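Local coordinates for aeromonas extracellular serine protease (Aeromonas sobria, PDB 3WQB), which cleaves peptide bonds after paired basic residues, one of them lysine, as a secreted calcium-binding serine protease of the furin subfamily and a probable virulence factor, at residues T295-G300 with D327-M332; D110-H115 with M303-T308; Q35-N40 with P291-T296; S120-A125 with K133-R138. The protein carries 1 engineered substitution. All coordinates share one frame; numbering follows the deposited sequence.

How the contacts relate
All four contacts lie in the subtilisin domain. Contacts 1, 3 and 4 are buried, whereas contact 2 is partly open to solvent. Contacts 1 and 3 share Thr295 and Thr296 on strand 293-296, and contact 4 joins helix 115-124, which packs beside that strand, to the loop after it. Contacts 1 and 2 supply five of the six ligands of one calcium ion and touch through Asp297 and Tyr305. Their chemistry follows their place: contact 1 combines strand bonds with metal ligation, contact 2 adds an exposed salt bridge, contact 3 rests on aromatic rings and a methionine, and contact 4 is mostly backbone hydrogen bonding. Gln35 joins contacts 3 and 4 by a bond to Lys133.

Contact 1: residues T295-G300 with D327-M332; sequences TTDLPG and DYNGVM. With CA (calcium ion), chain E.
Thr295 and Asn329 form a hydrogen-bonded antiparallel pair, with Thr295 N 3.0 Å from Asn329 O and Asn329 N 2.9 Å from Thr295 O. Thr296 and Tyr328 follow as the non-hydrogen-bonded pair, and Asp297 N then donates to Asp327 O at 2.8 Å. From here the side chain of Asp297 leads to the metal. Its CB packs 3.6 Å from the carbonyl carbon C of Tyr328. CG stands anti to the backbone N (chi1 -164°), which brings the carboxylate between the amide of Asn329 and the calcium ion. OD1 is met by Asn329 ND2 at 3.1 Å from above the carboxylate plane, the amide and carboxylate planes being almost perpendicular (89°), and it also accepts from Tyr305 N. OD2 binds calcium at 2.4 Å. The amide of Asn329, which has a further polar partner in Ser118, is held by the backbone just after it: OD1 accepts from Val331 N, on an in-plane lone pair (an Asx turn), and from Met332 N, which extends it to an Asx motif as the chain rounds Gly330. At the far end Asp327 OD1 takes Gly300 N at 3.1 Å, a bond to the loop whose Leu298 O and Gly300 O bind the metal. Carbonyls of Met303, Asn306 and Cys326 complete the site. Calcium probably favours the ionised carboxylate of Asp297, its one carboxylate ligand among five carbonyls, and the two N-H donors on OD1 would help to stabilise the negative charge.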
loop_
_atom_site.group_PDB
_atom_site.type_symbol
_atom_site.label_atom_id
_atom_site.label_comp_id
_atom_site.label_asym_id
_atom_site.label_seq_id
_atom_site.Cartn_x
_atom_site.Cartn_y
_atom_site.Cartn_z
ATOM N N THR A 295 19.983 -3.357 -7.064
ATOM C CA THR A 295 19.852 -3.897 -5.719
ATOM C C THR A 295 20.368 -5.339 -5.640
ATOM O O THR A 295 20.875 -5.883 -6.624
ATOM C CB THR A 295 18.370 -3.824 -5.257
ATOM O OG1 THR A 295 18.273 -4.167 -3.870
ATOM C CG2 THR A 295 17.473 -4.736 -6.089
ATOM N N THR A 296 20.231 -5.941 -4.468
ATOM C CA THR A 296 20.608 -7.319 -4.245
ATOM C C THR A 296 19.601 -8.286 -4.863
ATOM O O THR A 296 18.391 -8.178 -4.646
ATOM C CB THR A 296 20.722 -7.602 -2.741
ATOM O OG1 THR A 296 19.540 -7.133 -2.079
ATOM C CG2 THR A 296 21.919 -6.876 -2.140
ATOM N N ASP A 297 20.121 -9.249 -5.617
ATOM C CA ASP A 297 19.332 -10.303 -6.232
ATOM C C ASP A 297 19.477 -11.584 -5.427
ATOM O O ASP A 297 20.330 -11.667 -4.542
ATOM C CB ASP A 297 19.862 -10.541 -7.648
ATOM C CG ASP A 297 18.899 -11.326 -8.509
ATOM O OD1 ASP A 297 17.679 -11.066 -8.413
ATOM O OD2 ASP A 297 19.361 -12.204 -9.272
ATOM N N LEU A 298 18.651 -12.587 -5.721
ATOM C CA LEU A 298 18.965 -13.926 -5.233
ATOM C C LEU A 298 20.364 -14.309 -5.722
ATOM O O LEU A 298 20.693 -14.074 -6.887
ATOM C CB LEU A 298 17.946 -14.954 -5.708
ATOM C CG LEU A 298 16.494 -14.740 -5.284
ATOM C CD1 LEU A 298 15.625 -15.894 -5.758
ATOM C CD2 LEU A 298 16.387 -14.581 -3.783
ATOM N N PRO A 299 21.205 -14.866 -4.829
ATOM C CA PRO A 299 22.595 -15.114 -5.240
ATOM C C PRO A 299 22.735 -16.183 -6.327
ATOM O O PRO A 299 21.952 -17.135 -6.373
ATOM C CB PRO A 299 23.279 -15.563 -3.945
ATOM C CG PRO A 299 22.184 -15.945 -3.006
ATOM C CD PRO A 299 20.967 -15.192 -3.411
ATOM N N GLY A 300 23.722 -16.006 -7.197
ATOM C CA GLY A 300 24.020 -16.993 -8.222
ATOM C C GLY A 300 23.332 -16.695 -9.536
ATOM O O GLY A 300 22.326 -15.985 -9.583
ATOM N N ASP A 327 24.772 -11.633 -8.376
ATOM C CA ASP A 327 24.252 -11.378 -7.038
ATOM C C ASP A 327 23.421 -10.098 -6.958
ATOM O O ASP A 327 22.853 -9.811 -5.903
ATOM C CB ASP A 327 25.390 -11.285 -6.011
ATOM C CG ASP A 327 26.043 -12.624 -5.704
ATOM O OD1 ASP A 327 25.437 -13.695 -5.937
ATOM O OD2 ASP A 327 27.181 -12.589 -5.188
ATOM N N TYR A 328 23.377 -9.331 -8.052
ATOM C CA TYR A 328 22.679 -8.031 -8.100
ATOM C C TYR A 328 21.794 -7.972 -9.332
ATOM O O TYR A 328 22.009 -8.704 -10.295
ATOM C CB TYR A 328 23.698 -6.863 -8.055
ATOM C CG TYR A 328 24.607 -7.101 -6.891
ATOM C CD1 TYR A 328 24.203 -6.774 -5.602
ATOM C CD2 TYR A 328 25.815 -7.790 -7.050
ATOM C CE1 TYR A 328 24.986 -7.069 -4.503
ATOM C CE2 TYR A 328 26.613 -8.098 -5.956
ATOM C CZ TYR A 328 26.188 -7.740 -4.681
ATOM O OH TYR A 328 26.947 -8.042 -3.584
ATOM N N ASN A 329 20.757 -7.147 -9.285
ATOM C CA ASN A 329 19.916 -6.958 -10.468
ATOM C C ASN A 329 19.639 -5.467 -10.665
ATOM O O ASN A 329 19.853 -4.677 -9.746
ATOM C CB ASN A 329 18.618 -7.801 -10.399
ATOM C CG ASN A 329 17.580 -7.248 -9.412
ATOM O OD1 ASN A 329 16.998 -6.182 -9.636
ATOM N ND2 ASN A 329 17.301 -8.011 -8.350
ATOM N N GLY A 330 19.198 -5.095 -11.863
ATOM C CA GLY A 330 18.903 -3.696 -12.177
ATOM C C GLY A 330 17.462 -3.473 -12.588
ATOM O O GLY A 330 17.126 -2.437 -13.177
ATOM N N VAL A 331 16.603 -4.448 -12.303
ATOM C CA VAL A 331 15.221 -4.416 -12.788
ATOM C C VAL A 331 14.172 -4.317 -11.682
ATOM O O VAL A 331 12.980 -4.233 -11.971
ATOM C CB VAL A 331 14.901 -5.625 -13.700
ATOM C CG1 VAL A 331 15.793 -5.620 -14.934
ATOM C CG2 VAL A 331 15.016 -6.938 -12.923
ATOM N N MET A 332 14.601 -4.324 -10.422
ATOM C CA MET A 332 13.640 -4.161 -9.336
ATOM C C MET A 332 12.943 -2.814 -9.471
ATOM O O MET A 332 13.571 -1.820 -9.796
ATOM C CB MET A 332 14.330 -4.306 -7.982
ATOM C CG MET A 332 13.418 -4.180 -6.781
ATOM S SD MET A 332 12.029 -5.324 -6.841
ATOM C CE MET A 332 11.183 -4.857 -5.340
HETATM CA CA CA E . 20.956 -14.031 -9.288
#

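Contact 2: residues D110-H115 with M303-T308; sequences DPDTAH and MGYNRT. With CA (calcium ion), chain E.
Ala114 presents its methyl squarely to the ring of Tyr305: CB sits 3.6 Å from the ring centroid and only 4° off the normal, a CH-pi contact over the face. With CG anti to its carbonyl carbon (chi1 -61°), the ring of Tyr305 lies over Ala114 and its hydroxyl reaches His115. There Tyr305 OH comes 3.4 Å from His115 CB and meets the imidazole at its edge, the two side chains running side by side. His115 is the predicted charge-relay histidine of the subtilase domain, just at the start of helix 115-124; its ND1 is bonded to Asp78 OD1, and its NE2 to the backbone of the other protein chain in the assembly. Opposite in character is the pairing of Asp112 with Arg307. Their carboxylate and guanidinium planes stand at 89°, so that Arg307 NH2 approaches Asp112 OD2 at 2.7 Å from above the carboxylate while the carboxylate oxygen stays close to the guanidinium plane. NH1 of the same arginine donates to Gly304 O at 2.8 Å, and NE pairs with Asp309, which fixes the group's rotation. Pro111 CB covers one guanidinium face toward its rim, and Pro111 CG touches Met303 SD at 3.8 Å, the methionine chain being folded back at chi2 and chi3. Gly304, which in sequence follows the calcium ligand Met303 and precedes the ligand Asn306, donates its N-H to Pro111 O at 2.7 Å, on a lone pair in the carbonyl plane.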
loop_
_atom_site.group_PDB
_atom_site.type_symbol
_atom_site.label_atom_id
_atom_site.label_comp_id
_atom_site.label_asym_id
_atom_site.label_seq_id
_atom_site.Cartn_x
_atom_site.Cartn_y
_atom_site.Cartn_z
ATOM N N ASP A 110 12.371 -20.872 -5.223
ATOM C CA ASP A 110 11.935 -20.598 -6.584
ATOM C C ASP A 110 12.796 -19.500 -7.207
ATOM O O ASP A 110 12.921 -18.424 -6.634
ATOM C CB ASP A 110 10.465 -20.176 -6.553
ATOM C CG ASP A 110 9.941 -19.788 -7.908
ATOM O OD1 ASP A 110 9.697 -20.691 -8.734
ATOM O OD2 ASP A 110 9.752 -18.576 -8.134
ATOM N N PRO A 111 13.390 -19.759 -8.393
ATOM C CA PRO A 111 14.281 -18.757 -9.000
ATOM C C PRO A 111 13.668 -17.363 -9.217
ATOM O O PRO A 111 14.399 -16.374 -9.164
ATOM C CB PRO A 111 14.666 -19.396 -10.340
ATOM C CG PRO A 111 14.575 -20.849 -10.076
ATOM C CD PRO A 111 13.388 -21.015 -9.169
ATOM N N ASP A 112 12.361 -17.277 -9.470
ATOM C CA ASP A 112 11.746 -15.964 -9.709
ATOM C C ASP A 112 11.296 -15.220 -8.468
ATOM O O ASP A 112 10.844 -14.077 -8.557
ATOM C CB ASP A 112 10.623 -16.015 -10.736
ATOM C CG ASP A 112 11.001 -15.295 -12.013
ATOM O OD1 ASP A 112 11.380 -14.099 -11.951
ATOM O OD2 ASP A 112 10.954 -15.932 -13.073
ATOM N N THR A 113 11.477 -15.844 -7.312
ATOM C CA THR A 113 10.990 -15.309 -6.038
ATOM C C THR A 113 12.088 -14.417 -5.418
ATOM O O THR A 113 12.603 -14.678 -4.326
ATOM C CB THR A 113 10.484 -16.487 -5.148
ATOM O OG1 THR A 113 9.428 -17.155 -5.844
ATOM C CG2 THR A 113 9.915 -16.028 -3.842
ATOM N N ALA A 114 12.424 -13.355 -6.150
ATOM C CA ALA A 114 13.549 -12.458 -5.845
ATOM C C ALA A 114 13.095 -11.134 -5.248
ATOM O O ALA A 114 13.905 -10.250 -4.974
ATOM C CB ALA A 114 14.361 -12.187 -7.121
ATOM N N HIS A 115 11.793 -10.997 -5.062
ATOM C CA HIS A 115 11.190 -9.721 -4.746
ATOM C C HIS A 115 11.626 -9.220 -3.361
ATOM O O HIS A 115 12.073 -8.071 -3.213
ATOM C CB HIS A 115 9.676 -9.916 -4.857
ATOM C CG HIS A 115 8.872 -8.663 -4.803
ATOM N ND1 HIS A 115 8.306 -8.190 -3.639
ATOM C CD2 HIS A 115 8.469 -7.827 -5.788
ATOM C CE1 HIS A 115 7.611 -7.098 -3.902
ATOM N NE2 HIS A 115 7.676 -6.868 -5.204
ATOM N N MET A 303 19.546 -18.264 -9.874
ATOM C CA MET A 303 18.426 -17.769 -9.070
ATOM C C MET A 303 18.295 -16.265 -9.241
ATOM O O MET A 303 19.290 -15.559 -9.397
ATOM C CB MET A 303 18.663 -18.066 -7.584
ATOM C CG MET A 303 18.752 -19.555 -7.235
ATOM S SD MET A 303 17.179 -20.431 -7.370
ATOM C CE MET A 303 16.370 -19.881 -5.875
ATOM N N GLY A 304 17.061 -15.783 -9.168
ATOM C CA GLY A 304 16.810 -14.351 -9.073
ATOM C C GLY A 304 16.427 -13.698 -10.380
ATOM O O GLY A 304 16.282 -14.361 -11.421
ATOM N N TYR A 305 16.265 -12.376 -10.333
ATOM C CA TYR A 305 15.977 -11.604 -11.546
ATOM C C TYR A 305 17.192 -11.513 -12.479
ATOM O O TYR A 305 17.036 -11.264 -13.676
ATOM C CB TYR A 305 15.500 -10.194 -11.199
ATOM C CG TYR A 305 14.233 -10.099 -10.385
ATOM C CD1 TYR A 305 13.200 -11.027 -10.531
ATOM C CD2 TYR A 305 14.063 -9.062 -9.463
ATOM C CE1 TYR A 305 12.030 -10.923 -9.789
ATOM C CE2 TYR A 305 12.894 -8.948 -8.716
ATOM C CZ TYR A 305 11.886 -9.882 -8.875
ATOM O OH TYR A 305 10.724 -9.761 -8.131
ATOM N N ASN A 306 18.385 -11.713 -11.923
ATOM C CA ASN A 306 19.609 -11.818 -12.698
ATOM C C ASN A 306 20.014 -13.292 -12.691
ATOM O O ASN A 306 20.631 -13.789 -11.741
ATOM C CB ASN A 306 20.703 -10.912 -12.122
ATOM C CG ASN A 306 22.002 -10.972 -12.908
ATOM O OD1 ASN A 306 22.092 -11.628 -13.947
ATOM N ND2 ASN A 306 23.015 -10.264 -12.422
ATOM N N ARG A 307 19.595 -13.993 -13.742
ATOM C CA ARG A 307 19.896 -15.409 -13.894
ATOM C C ARG A 307 19.945 -15.763 -15.368
ATOM O O ARG A 307 19.289 -15.125 -16.191
ATOM C CB ARG A 307 18.893 -16.288 -13.128
ATOM C CG ARG A 307 17.492 -16.348 -13.712
ATOM C CD ARG A 307 16.594 -17.269 -12.906
ATOM N NE ARG A 307 15.326 -17.540 -13.587
ATOM C CZ ARG A 307 14.206 -16.842 -13.412
ATOM N NH1 ARG A 307 14.175 -15.822 -12.569
ATOM N NH2 ARG A 307 13.104 -17.168 -14.075
ATOM N N THR A 308 20.714 -16.804 -15.678
ATOM C CA THR A 308 21.044 -17.128 -17.057
ATOM C C THR A 308 19.822 -17.360 -17.946
ATOM O O THR A 308 19.793 -16.902 -19.088
ATOM C CB THR A 308 22.035 -18.314 -17.111
ATOM O OG1 THR A 308 23.130 -18.054 -16.219
ATOM C CG2 THR A 308 22.580 -18.522 -18.533
HETATM CA CA CA E . 20.956 -14.031 -9.288
#

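Contact 3: residues Q35-N40 with P291-T296; sequences QWYLLN and PAMVTT
Trp36 and Tyr37 each give a polar N-H or O-H to a backbone carbonyl of 291-296. The indole NE1 of Trp36 donates to Ala292 O at 2.8 Å from well above the carbonyl plane, and Tyr37 OH gives its proton to Val294 O at 2.7 Å. The same hydroxyl, Tyr37 OH, also accepts from Gln35 NE2 at 2.9 Å, an amide that bonds to Lys133 O as well. The second kind of contact is with Met293, whose chain bends at chi2 and chi3 to bring its end against both rings. Its CE lies 3.5 Å from the centroid of the Tyr37 ring over one face, with Gln35 CB toward the rim of the opposite face. The sulfur makes oblique Met-aromatic contacts, Met293 SD being 4.3 Å from the Tyr37 centroid and 4.9 Å from that of the Trp36 six-membered ring. Purely apolar packing is slighter: Pro291 CB rests 3.6 Å from Trp36 CD1. Met293 continues inward onto Ser337 and Ser341 of helix 335-352, and Gln35 touches Thr132 of the first calcium site. An N-terminal segment lying against the catalytic core and next to this calcium loop is a recurring feature of the subtilisin fold.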
loop_
_atom_site.group_PDB
_atom_site.type_symbol
_atom_site.label_atom_id
_atom_site.label_comp_id
_atom_site.label_asym_id
_atom_site.label_seq_id
_atom_site.Cartn_x
_atom_site.Cartn_y
_atom_site.Cartn_z
ATOM N N GLN A 35 23.077 3.401 -8.420
ATOM C CA GLN A 35 21.861 3.493 -7.602
ATOM C C GLN A 35 21.390 4.956 -7.632
ATOM O O GLN A 35 21.686 5.741 -6.729
ATOM C CB GLN A 35 22.141 3.045 -6.170
ATOM C CG GLN A 35 22.536 1.580 -6.034
ATOM C CD GLN A 35 22.939 1.243 -4.615
ATOM O OE1 GLN A 35 24.127 1.140 -4.305
ATOM N NE2 GLN A 35 21.952 1.098 -3.737
ATOM N N TRP A 36 20.673 5.316 -8.690
ATOM C CA TRP A 36 20.246 6.705 -8.876
ATOM C C TRP A 36 19.320 7.147 -7.759
ATOM O O TRP A 36 19.167 8.338 -7.527
ATOM C CB TRP A 36 19.552 6.899 -10.240
ATOM C CG TRP A 36 18.295 6.075 -10.367
ATOM C CD1 TRP A 36 18.203 4.803 -10.849
ATOM C CD2 TRP A 36 16.970 6.443 -9.953
ATOM N NE1 TRP A 36 16.901 4.358 -10.779
ATOM C CE2 TRP A 36 16.124 5.344 -10.230
ATOM C CE3 TRP A 36 16.411 7.601 -9.389
ATOM C CZ2 TRP A 36 14.751 5.360 -9.950
ATOM C CZ3 TRP A 36 15.044 7.621 -9.119
ATOM C CH2 TRP A 36 14.226 6.505 -9.412
ATOM N N TYR A 37 18.681 6.191 -7.098
ATOM C CA TYR A 37 17.769 6.523 -6.023
ATOM C C TYR A 37 18.482 7.060 -4.785
ATOM O O TYR A 37 17.905 7.844 -4.025
ATOM C CB TYR A 37 16.849 5.343 -5.691
ATOM C CG TYR A 37 17.522 4.032 -5.350
ATOM C CD1 TYR A 37 17.864 3.117 -6.353
ATOM C CD2 TYR A 37 17.746 3.670 -4.027
ATOM C CE1 TYR A 37 18.430 1.876 -6.035
ATOM C CE2 TYR A 37 18.319 2.442 -3.702
ATOM C CZ TYR A 37 18.663 1.556 -4.714
ATOM O OH TYR A 37 19.211 0.338 -4.397
ATOM N N LEU A 38 19.738 6.661 -4.595
ATOM C CA LEU A 38 20.558 7.248 -3.532
ATOM C C LEU A 38 20.978 8.665 -3.915
ATOM O O LEU A 38 20.895 9.587 -3.105
ATOM C CB LEU A 38 21.817 6.416 -3.278
ATOM C CG LEU A 38 21.677 4.958 -2.839
ATOM C CD1 LEU A 38 23.058 4.365 -2.645
ATOM C CD2 LEU A 38 20.850 4.861 -1.562
ATOM N N LEU A 39 21.439 8.817 -5.155
ATOM C CA LEU A 39 21.913 10.094 -5.681
ATOM C C LEU A 39 21.792 9.985 -7.193
ATOM O O LEU A 39 22.441 9.141 -7.833
ATOM C CB LEU A 39 23.361 10.364 -5.248
ATOM C CG LEU A 39 23.952 11.763 -5.467
ATOM C CD1 LEU A 39 25.200 11.936 -4.638
ATOM C CD2 LEU A 39 24.281 12.009 -6.932
ATOM N N ASN A 40 20.927 10.819 -7.749
ATOM C CA ASN A 40 20.615 10.789 -9.168
ATOM C C ASN A 40 21.429 11.848 -9.882
ATOM O O ASN A 40 21.158 13.041 -9.748
ATOM C CB ASN A 40 19.118 11.045 -9.360
ATOM C CG ASN A 40 18.660 10.902 -10.801
ATOM O OD1 ASN A 40 19.448 10.960 -11.748
ATOM N ND2 ASN A 40 17.355 10.716 -10.968
ATOM N N PRO A 291 15.776 3.846 -16.187
ATOM C CA PRO A 291 16.318 3.271 -14.948
ATOM C C PRO A 291 15.287 2.605 -14.041
ATOM O O PRO A 291 14.148 3.078 -13.897
ATOM C CB PRO A 291 16.939 4.482 -14.233
ATOM C CG PRO A 291 17.236 5.433 -15.332
ATOM C CD PRO A 291 16.085 5.282 -16.282
ATOM N N ALA A 292 15.709 1.505 -13.430
ATOM C CA ALA A 292 14.999 0.935 -12.289
ATOM C C ALA A 292 15.965 0.850 -11.098
ATOM O O ALA A 292 16.934 1.616 -11.046
ATOM C CB ALA A 292 14.364 -0.412 -12.638
ATOM N N MET A 293 15.727 -0.066 -10.162
ATOM C CA MET A 293 16.448 -0.063 -8.890
ATOM C C MET A 293 17.536 -1.133 -8.882
ATOM O O MET A 293 17.242 -2.337 -8.870
ATOM C CB MET A 293 15.479 -0.294 -7.727
ATOM C CG MET A 293 14.236 0.595 -7.719
ATOM S SD MET A 293 14.534 2.339 -7.353
ATOM C CE MET A 293 14.714 2.234 -5.585
ATOM N N VAL A 294 18.789 -0.689 -8.879
ATOM C CA VAL A 294 19.918 -1.604 -8.734
ATOM C C VAL A 294 20.011 -2.045 -7.277
ATOM O O VAL A 294 20.089 -1.219 -6.363
ATOM C CB VAL A 294 21.236 -0.963 -9.213
ATOM C CG1 VAL A 294 22.430 -1.861 -8.873
ATOM C CG2 VAL A 294 21.152 -0.689 -10.717
ATOM N N THR A 295 19.983 -3.357 -7.064
ATOM C CA THR A 295 19.852 -3.897 -5.719
ATOM C C THR A 295 20.368 -5.339 -5.640
ATOM O O THR A 295 20.875 -5.883 -6.624
ATOM C CB THR A 295 18.370 -3.824 -5.257
ATOM O OG1 THR A 295 18.273 -4.167 -3.870
ATOM C CG2 THR A 295 17.473 -4.736 -6.089
ATOM N N THR A 296 20.231 -5.941 -4.468
ATOM C CA THR A 296 20.608 -7.319 -4.245
ATOM C C THR A 296 19.601 -8.286 -4.863
ATOM O O THR A 296 18.391 -8.178 -4.646
ATOM C CB THR A 296 20.722 -7.602 -2.741
ATOM O OG1 THR A 296 19.540 -7.133 -2.079
ATOM C CG2 THR A 296 21.919 -6.876 -2.140
#

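Contact 4: residues S120-A125 with K133-R138; sequences SGIIAA and KGIAPR
Gly121 makes a slight contact through its carbonyl, Gly121 O lying 3.7 Å from Gly134 CA. One residue on, Ile122 O accepts from Ile135 N at 3.0 Å in a nearly straight bond (173°). Its side chain also meets that of Ile135: CG2, anti to the backbone N, touches Ile135 CD1 at 3.7 Å, the two isoleucines running side by side. Beyond, Ile122 packs on Met293 and on Pro340 of helix 335-352. Ile123 O is taken by Ala136 N at 2.8 Å, almost along the carbonyl direction, while the Ile123 side chain heads off to Val74 and Val76 of strand 73-77. At Ala124 the backbones draw together, CA to CA 4.1 Å from Gly134, an approach that the lack of a side chain on Gly134 permits; the methyl CB of Ala124 rests 3.6 Å from Ala136 O. Ala125 closes the series, its O accepting from Gly134 N at 2.9 Å and lying against Pro137 CB. The carbonyls of Ile122 and Ile123 in the helix, and of Ala125 just beyond, are thus all taken by the irregular chain that returns at 134-136. Between the two segments run Val126, Asn128, Ile130 and Thr132, ligands of the first calcium ion. A helix led by the predicted catalytic histidine, His115, and followed by such a calcium loop before the next strand, 140-144, is characteristic of the subtilisin fold.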
loop_
_atom_site.group_PDB
_atom_site.type_symbol
_atom_site.label_atom_id
_atom_site.label_comp_id
_atom_site.label_asym_id
_atom_site.label_seq_id
_atom_site.Cartn_x
_atom_site.Cartn_y
_atom_site.Cartn_z
ATOM N N SER A 120 14.907 -5.897 0.279
ATOM C CA SER A 120 15.820 -5.832 1.403
ATOM C C SER A 120 17.096 -5.059 1.100
ATOM O O SER A 120 17.558 -4.280 1.934
ATOM C CB SER A 120 16.143 -7.234 1.926
ATOM O OG SER A 120 14.958 -7.841 2.412
ATOM N N GLY A 121 17.640 -5.246 -0.100
ATOM C CA GLY A 121 18.856 -4.551 -0.501
ATOM C C GLY A 121 18.680 -3.050 -0.640
ATOM O O GLY A 121 19.589 -2.285 -0.322
ATOM N N ILE A 122 17.521 -2.622 -1.140
ATOM C CA ILE A 122 17.223 -1.200 -1.220
ATOM C C ILE A 122 17.319 -0.586 0.184
ATOM O O ILE A 122 17.885 0.498 0.363
ATOM C CB ILE A 122 15.852 -0.959 -1.870
ATOM C CG1 ILE A 122 15.909 -1.340 -3.353
ATOM C CG2 ILE A 122 15.390 0.492 -1.671
ATOM C CD1 ILE A 122 14.541 -1.493 -3.987
ATOM N N ILE A 123 16.779 -1.287 1.173
ATOM C CA ILE A 123 16.827 -0.793 2.545
ATOM C C ILE A 123 18.219 -0.829 3.144
ATOM O O ILE A 123 18.692 0.177 3.678
ATOM C CB ILE A 123 15.883 -1.580 3.474
ATOM C CG1 ILE A 123 14.461 -1.616 2.914
ATOM C CG2 ILE A 123 15.878 -0.969 4.872
ATOM C CD1 ILE A 123 13.512 -2.464 3.710
ATOM N N ALA A 124 18.877 -1.983 3.056
ATOM C CA ALA A 124 19.994 -2.254 3.950
ATOM C C ALA A 124 21.108 -3.127 3.363
ATOM O O ALA A 124 21.758 -3.877 4.094
ATOM C CB ALA A 124 19.470 -2.850 5.259
ATOM N N ALA A 125 21.367 -3.017 2.062
ATOM C CA ALA A 125 22.573 -3.658 1.525
ATOM C C ALA A 125 23.778 -3.140 2.313
ATOM O O ALA A 125 23.873 -1.948 2.631
ATOM C CB ALA A 125 22.727 -3.400 0.030
ATOM N N LYS A 133 24.976 -0.167 -1.976
ATOM C CA LYS A 133 24.910 0.434 -0.651
ATOM C C LYS A 133 23.443 0.640 -0.301
ATOM O O LYS A 133 22.708 1.273 -1.050
ATOM C CB LYS A 133 25.648 1.776 -0.634
ATOM C CG LYS A 133 25.864 2.361 0.767
ATOM C CD LYS A 133 26.455 3.771 0.692
ATOM C CE LYS A 133 26.877 4.271 2.064
ATOM N NZ LYS A 133 27.289 5.717 2.046
ATOM N N GLY A 134 23.012 0.112 0.838
ATOM C CA GLY A 134 21.643 0.360 1.282
ATOM C C GLY A 134 21.381 1.829 1.572
ATOM O O GLY A 134 22.310 2.610 1.834
ATOM N N ILE A 135 20.108 2.213 1.525
ATOM C CA ILE A 135 19.705 3.534 1.988
ATOM C C ILE A 135 20.093 3.709 3.461
ATOM O O ILE A 135 20.587 4.767 3.863
ATOM C CB ILE A 135 18.194 3.692 1.826
ATOM C CG1 ILE A 135 17.833 3.812 0.354
ATOM C CG2 ILE A 135 17.656 4.902 2.588
ATOM C CD1 ILE A 135 16.352 3.559 0.095
ATOM N N ALA A 136 19.868 2.650 4.243
ATOM C CA ALA A 136 20.123 2.619 5.677
ATOM C C ALA A 136 20.987 1.376 5.931
ATOM O O ALA A 136 20.509 0.365 6.471
ATOM C CB ALA A 136 18.809 2.550 6.442
ATOM N N PRO A 137 22.278 1.447 5.544
ATOM C CA PRO A 137 23.116 0.250 5.501
ATOM C C PRO A 137 23.548 -0.280 6.865
ATOM O O PRO A 137 24.245 -1.298 6.938
ATOM C CB PRO A 137 24.323 0.696 4.673
ATOM C CG PRO A 137 24.427 2.149 4.933
ATOM C CD PRO A 137 23.008 2.647 5.092
ATOM N N ARG A 138 23.127 0.378 7.935
ATOM C CA ARG A 138 23.369 -0.157 9.274
ATOM C C ARG A 138 22.092 -0.655 9.958
ATOM O O ARG A 138 22.129 -1.107 11.112
ATOM C CB ARG A 138 24.132 0.849 10.143
ATOM C CG ARG A 138 25.538 1.173 9.630
ATOM C CD ARG A 138 26.319 2.037 10.614
ATOM N NE ARG A 138 26.525 1.336 11.876
ATOM C CZ ARG A 138 26.785 1.918 13.045
ATOM N NH1 ARG A 138 26.876 3.238 13.152
ATOM N NH2 ARG A 138 26.942 1.166 14.120
#